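Local coordinates for protein catechol 1,2-dioxygenase (Acinetobacter sp., PDB 1DMH) that catalyses the Fe(III)-dependent intradiol cleavage of catechol by O2 to cis,cis-muconate, the first step of catechol breakdown in the beta-ketoadipate pathway, at residues I135-I140 against E285-L290; Y164-P169 against N177-I182; T239-A244 against L261-V266. All coordinates share one frame; numbering follows the deposited sequence.

Contact 1: I135-I140 against E285-L290; sequences ILHGTI and EMVFDL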
# COMPACT_ATOMS: atom_id res chain seq x y z
N ILE A 135 1.79 -39.81 5.47
CA ILE A 135 2.10 -40.08 6.89
C ILE A 135 3.38 -39.25 7.08
O ILE A 135 4.40 -39.53 6.43
CB ILE A 135 2.45 -41.60 7.16
CG1 ILE A 135 1.26 -42.49 6.80
CG2 ILE A 135 2.88 -41.82 8.61
CD1 ILE A 135 0.01 -42.15 7.54
N LEU A 136 3.34 -38.23 7.93
CA LEU A 136 4.51 -37.38 8.13
C LEU A 136 4.91 -37.54 9.60
O LEU A 136 4.09 -37.38 10.50
CB LEU A 136 4.12 -35.94 7.86
CG LEU A 136 5.08 -34.78 7.54
CD1 LEU A 136 4.49 -33.56 8.22
CD2 LEU A 136 6.51 -35.01 7.99
N HIS A 137 6.16 -37.86 9.84
CA HIS A 137 6.58 -38.04 11.21
C HIS A 137 8.05 -37.69 11.40
O HIS A 137 8.81 -37.55 10.43
CB HIS A 137 6.28 -39.48 11.64
CG HIS A 137 6.98 -40.52 10.80
ND1 HIS A 137 8.21 -41.04 11.14
CD2 HIS A 137 6.63 -41.10 9.63
CE1 HIS A 137 8.59 -41.90 10.21
NE2 HIS A 137 7.65 -41.95 9.28
N GLY A 138 8.44 -37.52 12.65
CA GLY A 138 9.82 -37.19 12.92
C GLY A 138 10.04 -37.06 14.40
O GLY A 138 9.15 -37.34 15.20
N THR A 139 11.24 -36.64 14.76
CA THR A 139 11.60 -36.46 16.15
C THR A 139 12.06 -35.03 16.35
O THR A 139 12.64 -34.44 15.44
CB THR A 139 12.79 -37.40 16.55
OG1 THR A 139 12.41 -38.77 16.36
CG2 THR A 139 13.20 -37.16 18.01
N ILE A 140 11.76 -34.46 17.51
CA ILE A 140 12.22 -33.11 17.80
C ILE A 140 13.42 -33.25 18.76
O ILE A 140 13.31 -33.92 19.77
CB ILE A 140 11.13 -32.26 18.49
CG1 ILE A 140 9.91 -32.15 17.58
CG2 ILE A 140 11.70 -30.88 18.86
CD1 ILE A 140 10.22 -31.52 16.21
N GLU A 285 5.11 -41.39 2.42
CA GLU A 285 5.69 -41.20 3.75
C GLU A 285 6.86 -40.21 3.69
O GLU A 285 7.72 -40.29 2.79
CB GLU A 285 6.17 -42.53 4.34
CG GLU A 285 6.91 -42.38 5.67
CD GLU A 285 7.41 -43.70 6.22
OE1 GLU A 285 7.94 -44.51 5.42
OE2 GLU A 285 7.31 -43.92 7.44
N MET A 286 6.88 -39.28 4.64
CA MET A 286 7.95 -38.29 4.76
C MET A 286 8.39 -38.29 6.22
O MET A 286 7.56 -38.32 7.13
CB MET A 286 7.49 -36.88 4.39
CG MET A 286 7.05 -36.72 2.93
SD MET A 286 6.45 -35.05 2.51
CE MET A 286 7.94 -34.15 2.53
N VAL A 287 9.70 -38.30 6.44
CA VAL A 287 10.25 -38.27 7.79
C VAL A 287 11.00 -36.94 7.86
O VAL A 287 11.75 -36.61 6.94
CB VAL A 287 11.27 -39.43 8.01
CG1 VAL A 287 11.81 -39.40 9.43
CG2 VAL A 287 10.62 -40.75 7.72
N PHE A 288 10.80 -36.16 8.91
CA PHE A 288 11.54 -34.90 9.02
C PHE A 288 11.75 -34.60 10.48
O PHE A 288 10.79 -34.40 11.22
CB PHE A 288 10.80 -33.74 8.35
CG PHE A 288 11.61 -32.47 8.31
CD1 PHE A 288 12.83 -32.43 7.63
CD2 PHE A 288 11.19 -31.33 8.99
CE1 PHE A 288 13.63 -31.27 7.63
CE2 PHE A 288 11.98 -30.17 8.99
CZ PHE A 288 13.21 -30.16 8.31
N ASP A 289 13.02 -34.60 10.90
CA ASP A 289 13.38 -34.30 12.29
C ASP A 289 13.79 -32.84 12.35
O ASP A 289 14.35 -32.30 11.38
CB ASP A 289 14.58 -35.11 12.78
CG ASP A 289 14.37 -36.59 12.71
OD1 ASP A 289 13.22 -37.05 12.83
OD2 ASP A 289 15.37 -37.30 12.56
N LEU A 290 13.51 -32.22 13.49
CA LEU A 290 13.88 -30.82 13.69
C LEU A 290 14.71 -30.70 14.95
O LEU A 290 14.43 -31.35 15.95
CB LEU A 290 12.63 -29.95 13.83
CG LEU A 290 11.76 -29.95 12.58
CD1 LEU A 290 10.80 -31.12 12.71
CD2 LEU A 290 10.98 -28.64 12.41
O HOH W 1 12.62 -39.57 13.08

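Contact 2: Y164-P169 against N177-I182; sequences YSHFDP and NMRRSI. With FE (Fe (III) ion), chain C; MCT (4-methylcatechol), chain D.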
# COMPACT_ATOMS: atom_id res chain seq x y z
N TYR A 164 -5.63 -23.24 1.39
CA TYR A 164 -5.54 -23.44 2.83
C TYR A 164 -6.90 -23.16 3.45
O TYR A 164 -7.67 -22.34 2.94
CB TYR A 164 -4.56 -22.45 3.47
CG TYR A 164 -3.09 -22.67 3.18
CD1 TYR A 164 -2.52 -22.32 1.95
CD2 TYR A 164 -2.26 -23.20 4.17
CE1 TYR A 164 -1.14 -22.49 1.72
CE2 TYR A 164 -0.91 -23.37 3.96
CZ TYR A 164 -0.36 -23.02 2.74
OH TYR A 164 0.97 -23.25 2.57
N SER A 165 -7.18 -23.82 4.58
CA SER A 165 -8.42 -23.56 5.28
C SER A 165 -8.33 -22.11 5.77
O SER A 165 -7.23 -21.61 6.05
CB SER A 165 -8.62 -24.55 6.45
OG SER A 165 -7.58 -24.51 7.41
N HIS A 166 -9.48 -21.44 5.85
CA HIS A 166 -9.60 -20.06 6.28
C HIS A 166 -9.17 -19.06 5.20
O HIS A 166 -9.34 -17.86 5.36
CB HIS A 166 -8.82 -19.85 7.59
CG HIS A 166 -9.31 -20.71 8.70
ND1 HIS A 166 -10.52 -20.51 9.34
CD2 HIS A 166 -8.82 -21.87 9.22
CE1 HIS A 166 -10.75 -21.49 10.19
NE2 HIS A 166 -9.73 -22.33 10.14
N PHE A 167 -8.61 -19.55 4.10
CA PHE A 167 -8.20 -18.68 2.99
C PHE A 167 -8.55 -19.36 1.67
O PHE A 167 -7.93 -19.08 0.64
CB PHE A 167 -6.69 -18.39 2.99
CG PHE A 167 -6.19 -17.80 4.25
CD1 PHE A 167 -6.23 -16.42 4.45
CD2 PHE A 167 -5.70 -18.61 5.28
CE1 PHE A 167 -5.80 -15.85 5.65
CE2 PHE A 167 -5.26 -18.05 6.48
CZ PHE A 167 -5.32 -16.67 6.67
N ASP A 168 -9.54 -20.24 1.71
CA ASP A 168 -9.97 -20.98 0.53
C ASP A 168 -10.96 -20.14 -0.26
O ASP A 168 -12.10 -19.93 0.18
CB ASP A 168 -10.65 -22.28 0.93
CG ASP A 168 -10.84 -23.21 -0.25
OD1 ASP A 168 -11.10 -22.71 -1.37
OD2 ASP A 168 -10.76 -24.44 -0.06
N PRO A 169 -10.56 -19.67 -1.45
CA PRO A 169 -11.38 -18.84 -2.33
C PRO A 169 -12.64 -19.52 -2.86
O PRO A 169 -13.57 -18.85 -3.32
CB PRO A 169 -10.41 -18.50 -3.46
CG PRO A 169 -9.56 -19.76 -3.54
CD PRO A 169 -9.23 -19.89 -2.07
N ASN A 177 -8.92 -27.26 8.90
CA ASN A 177 -8.63 -28.42 8.07
C ASN A 177 -7.14 -28.28 7.71
O ASN A 177 -6.70 -27.19 7.32
CB ASN A 177 -9.47 -28.40 6.79
CG ASN A 177 -9.34 -29.69 5.99
OD1 ASN A 177 -9.43 -29.68 4.75
ND2 ASN A 177 -9.16 -30.80 6.68
N MET A 178 -6.39 -29.38 7.87
CA MET A 178 -4.95 -29.45 7.59
C MET A 178 -4.11 -28.49 8.44
O MET A 178 -3.08 -27.98 7.99
CB MET A 178 -4.71 -29.22 6.09
CG MET A 178 -5.46 -30.26 5.20
SD MET A 178 -5.31 -29.90 3.43
CE MET A 178 -6.01 -28.23 3.41
N ARG A 179 -4.55 -28.26 9.68
CA ARG A 179 -3.86 -27.40 10.63
C ARG A 179 -3.96 -28.07 12.01
O ARG A 179 -5.07 -28.23 12.53
CB ARG A 179 -4.52 -26.01 10.70
CG ARG A 179 -4.49 -25.15 9.43
CD ARG A 179 -5.33 -23.88 9.61
NE ARG A 179 -5.38 -23.02 8.42
CZ ARG A 179 -4.37 -22.26 7.99
NH1 ARG A 179 -3.22 -22.24 8.66
NH2 ARG A 179 -4.53 -21.50 6.91
N ARG A 180 -2.83 -28.45 12.61
CA ARG A 180 -2.86 -29.08 13.93
C ARG A 180 -1.65 -28.71 14.77
O ARG A 180 -0.61 -28.28 14.24
CB ARG A 180 -2.86 -30.61 13.80
CG ARG A 180 -4.11 -31.26 13.23
CD ARG A 180 -5.33 -31.10 14.14
NE ARG A 180 -6.47 -31.82 13.58
CZ ARG A 180 -7.26 -31.37 12.60
NH1 ARG A 180 -7.10 -30.16 12.09
NH2 ARG A 180 -8.26 -32.14 12.17
N SER A 181 -1.78 -28.88 16.09
CA SER A 181 -0.68 -28.66 17.01
C SER A 181 -0.45 -30.03 17.62
O SER A 181 -1.40 -30.68 18.05
CB SER A 181 -1.04 -27.69 18.13
OG SER A 181 -1.17 -26.39 17.61
N ILE A 182 0.79 -30.48 17.62
CA ILE A 182 1.10 -31.77 18.20
C ILE A 182 2.16 -31.65 19.27
O ILE A 182 3.20 -31.04 19.07
CB ILE A 182 1.56 -32.76 17.12
CG1 ILE A 182 0.41 -32.92 16.14
CG2 ILE A 182 1.96 -34.12 17.74
CD1 ILE A 182 0.65 -33.92 15.16
FE FE C . 2.48 -22.08 2.40
C1 MCT D . 3.26 -17.46 0.49
C2 MCT D . 3.74 -18.30 1.51
C3 MCT D . 3.11 -19.54 1.71
O3 MCT D . 3.57 -20.37 2.70
C4 MCT D . 2.04 -19.95 0.93
O4 MCT D . 1.47 -21.18 1.16
C5 MCT D . 1.56 -19.16 -0.08
C6 MCT D . 2.20 -17.84 -0.30
C MCT D . 3.93 -16.09 0.26
O HOH W 2 -4.95 -25.42 5.57
O HOH W 3 1.96 -19.58 2.68

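Contact 3: T239-A244 against L261-V266; sequences TQINVA and LVVDAV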
# COMPACT_ATOMS: atom_id res chain seq x y z
N THR A 239 9.91 -22.80 10.11
CA THR A 239 10.56 -23.36 8.95
C THR A 239 9.52 -24.07 8.09
O THR A 239 8.32 -23.95 8.32
CB THR A 239 11.72 -24.35 9.38
OG1 THR A 239 12.51 -24.68 8.24
CG2 THR A 239 11.16 -25.64 9.97
N GLN A 240 9.96 -24.77 7.06
CA GLN A 240 9.01 -25.50 6.23
C GLN A 240 9.79 -26.57 5.49
O GLN A 240 11.02 -26.52 5.47
CB GLN A 240 8.35 -24.58 5.21
CG GLN A 240 9.18 -24.44 3.98
CD GLN A 240 8.58 -23.56 2.89
OE1 GLN A 240 9.03 -23.61 1.73
NE2 GLN A 240 7.58 -22.75 3.24
N ILE A 241 9.09 -27.54 4.93
CA ILE A 241 9.77 -28.54 4.12
C ILE A 241 9.15 -28.53 2.74
O ILE A 241 7.97 -28.23 2.59
CB ILE A 241 9.74 -29.97 4.72
CG1 ILE A 241 8.31 -30.41 5.04
CG2 ILE A 241 10.66 -30.01 5.92
CD1 ILE A 241 8.21 -31.82 5.65
N ASN A 242 9.99 -28.80 1.75
CA ASN A 242 9.63 -28.83 0.34
C ASN A 242 9.54 -30.26 -0.11
O ASN A 242 10.41 -31.07 0.21
CB ASN A 242 10.71 -28.15 -0.49
CG ASN A 242 10.66 -26.69 -0.37
OD1 ASN A 242 9.79 -26.06 -0.97
ND2 ASN A 242 11.56 -26.10 0.43
N VAL A 243 8.50 -30.58 -0.87
CA VAL A 243 8.36 -31.94 -1.37
C VAL A 243 9.35 -32.09 -2.54
O VAL A 243 9.29 -31.34 -3.53
CB VAL A 243 6.90 -32.22 -1.83
CG1 VAL A 243 6.79 -33.60 -2.43
CG2 VAL A 243 5.94 -32.07 -0.63
N ALA A 244 10.28 -33.02 -2.41
CA ALA A 244 11.28 -33.21 -3.46
C ALA A 244 10.63 -33.55 -4.82
O ALA A 244 9.59 -34.21 -4.90
CB ALA A 244 12.31 -34.31 -3.03
N LEU A 261 16.00 -28.57 3.62
CA LEU A 261 14.55 -28.51 3.84
C LEU A 261 13.77 -29.20 2.71
O LEU A 261 12.53 -29.13 2.67
CB LEU A 261 14.08 -27.07 3.99
CG LEU A 261 14.67 -26.27 5.16
CD1 LEU A 261 14.06 -24.87 5.17
CD2 LEU A 261 14.43 -27.00 6.49
N VAL A 262 14.48 -29.85 1.79
CA VAL A 262 13.84 -30.56 0.67
C VAL A 262 13.75 -32.01 1.11
O VAL A 262 14.77 -32.64 1.37
CB VAL A 262 14.68 -30.44 -0.62
CG1 VAL A 262 14.01 -31.21 -1.75
CG2 VAL A 262 14.86 -28.97 -0.98
N VAL A 263 12.54 -32.55 1.19
CA VAL A 263 12.34 -33.91 1.67
C VAL A 263 11.63 -34.82 0.64
O VAL A 263 10.67 -34.40 -0.01
CB VAL A 263 11.53 -33.84 3.01
CG1 VAL A 263 11.28 -35.23 3.59
CG2 VAL A 263 12.27 -32.94 4.02
N ASP A 264 12.10 -36.06 0.51
CA ASP A 264 11.48 -37.01 -0.41
C ASP A 264 10.24 -37.63 0.20
O ASP A 264 10.25 -38.06 1.35
CB ASP A 264 12.41 -38.19 -0.74
CG ASP A 264 13.76 -37.76 -1.26
OD1 ASP A 264 13.83 -36.98 -2.23
OD2 ASP A 264 14.77 -38.23 -0.68
N ALA A 265 9.17 -37.70 -0.58
CA ALA A 265 7.95 -38.35 -0.12
C ALA A 265 8.00 -39.74 -0.76
O ALA A 265 7.80 -39.88 -1.96
CB ALA A 265 6.72 -37.60 -0.62
N VAL A 266 8.31 -40.75 0.04
CA VAL A 266 8.40 -42.13 -0.44
C VAL A 266 7.02 -42.77 -0.62
O VAL A 266 6.18 -42.72 0.28
CB VAL A 266 9.19 -42.98 0.55
CG1 VAL A 266 9.17 -44.43 0.15
CG2 VAL A 266 10.62 -42.45 0.64
O HOH W 4 9.30 -36.50 -3.37

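Contact 1: I135-I140 against E285-L290
Ile135-Ile140 and Glu285-Leu290 run side by side as parallel strands, Ile135 opposite Glu285 and Ile140 opposite Leu290. Backbone bonds zigzag between them: Met286 N to Ile135 O, His137 N to Met286 O, and Phe288 N to His137 O at 2.9 Å. The pattern then breaks. Thr139 N stands 4.2 Å from Phe288 O and turns instead to the Asp289 carboxylate, whose OD1 accepts it at 2.8 Å from above the carboxylate plane. OD1 also accepts a bond from a water 2.6 Å away. Leu290 N to Thr139 O restores the pairing past this interruption of strand 283-291.

A second polar link crosses on the face carrying His137, Glu285 and Val287. The first torsion of His137 (chi1 60°) sets the ring between its own N and carbonyl carbon and brings it toward Glu285 and Val287. The extended Glu285 chain brings OE2 to the ring edge, and NE2 donates to it at 2.7 Å, close to the imidazole plane. The carboxylate is turned 51° from the ring and is met on its anti side, 32° out of its own plane. Glu285 OE1 has a weak bond from His268. The negative charge would probably make protonation of His137 easier. Val287 CG2 packs obliquely against His137 CE1 at 3.4 Å.

Apolar contacts fill the other face. There Ile140 and Leu290 lie side by side, pointing the same way, with their CD1 methyls 3.6 Å apart, while Leu136 CD2 reaches toward Met286 CB at 4.2 Å. Leu136, Ile140 and Leu290 also pack on Tyr227 or Val229 of strand 220-230, which carries the two iron-binding histidines. This buried face belongs to the interior of the beta-sandwich catalytic domain of intradiol dioxygenases.

Contact 2: Y164-P169 against N177-I182
Tyr164-Phe167 form a type II beta turn, closed by Phe167 N to Tyr164 O at 3.2 Å, which lies against the start of strand 179-183 so that Ser165 faces Asn177 and Arg179. Arg179 approaches side-on and grips Ser165 with two nitrogens. NH2 donates to Ser165 O at 2.8 Å, in the plane of both the carbonyl and the guanidinium, while NE donates to Ser165 OG at 2.8 Å, tilted 20° from the guanidinium plane. NE also makes a weak hydrogen bond to Ser165 O. The Ser165 hydroxyl passes the chain of bonds on by donating to Asn177 O at 2.8 Å, on a lone pair. Its position between its own N and carbonyl carbon (chi1 59°) lets it meet both partners. A water bridges Ser165 N and Asn177 O, giving that carbonyl a second donor.

The turn begins with a ligand of the non-heme ferric centre of intradiol dioxygenases: Tyr164 OH binds iron at 1.9 Å. His224 and His226 complete the protein ligands, and 4-methylcatechol chelates the metal through O3 and O4. Tyr200, also an iron-binding residue of this enzyme, is not among the protein ligands in this substrate complex, consistent with its displacement by the bound catechol.

Aromatic groups gather round the Arg179 head. Phe167 presents its ring edge, CD2 lying 3.5 Å from NH2, with the ring turned 63° from the guanidinium. His166 brings CD2 to 3.7 Å from NE, also edge-on, while its NE2 bonds to Phe176 N. The Tyr164 side chain crosses Arg179 at about a right angle, CB being 3.6 Å from NH2. Arg179 NH1 reaches further, to the carbonyl of Leu109, a residue of the substrate pocket.

Contact 3: T239-A244 against L261-V266
Asn242 and Ala244 give backbone N-H groups to Leu261-Val266, and Asn242 receives one in return. Asn242 N to Leu261 O (2.7 Å) and Val263 N to Asn242 O (2.8 Å) are both nearly straight. Ala244 N to Val263 O (2.8 Å) differs, its donor standing 43° above the carbonyl plane. Ala244 already lies past the end of its strand, and beyond this bond a water spans the gap, donating to Ala244 O and accepting from Ala265 N.

These are neighbouring parallel strands, 237-243 and 262-268, joined by a crossover without helix. The first puts Gln240 beside His224 and His226 of the iron site, where its OE1 takes a weak bond from Arg221 of the substrate pocket.

Leu261 turns both methyls to Thr239 OG1, CD1 at 3.4 Å; that hydroxyl is bonded to Pro102 O. Among buried polar atoms, Gln240 O and Asn242 ND2 have no hydrogen-bonding partner in the model.

Apolar packing differs along the pair. Ile241 CG2 meets Val263 CG2 at 3.8 Å on the face covered by Phe288. Toward the other side, Ala244 CB rests against Val262 CG1 at 3.8 Å.

Contact 1 closes the longest loop, and contacts 2 and 3 follow one another inside it. All three reach the same mixed sheet of the catalytic domain; 164-169 itself is loop. Contacts 1 and 3 are near neighbours, centres about 10 Å apart: strands 283-291 and 262-268 pair antiparallel, Glu285 N lies 2.7 Å from Val266 O, and Phe288 and Met286 pack on Ile241, Val263 and Ala265. Contact 2 stands apart, its centre about 19 Å from each of the others, and touches neither. Strand 220-230, with His224 and His226, pairs with 237-243 of contact 3, while the turn of contact 2 supplies Tyr164, so a loop and a strand of the sheet both supply ligands to one iron.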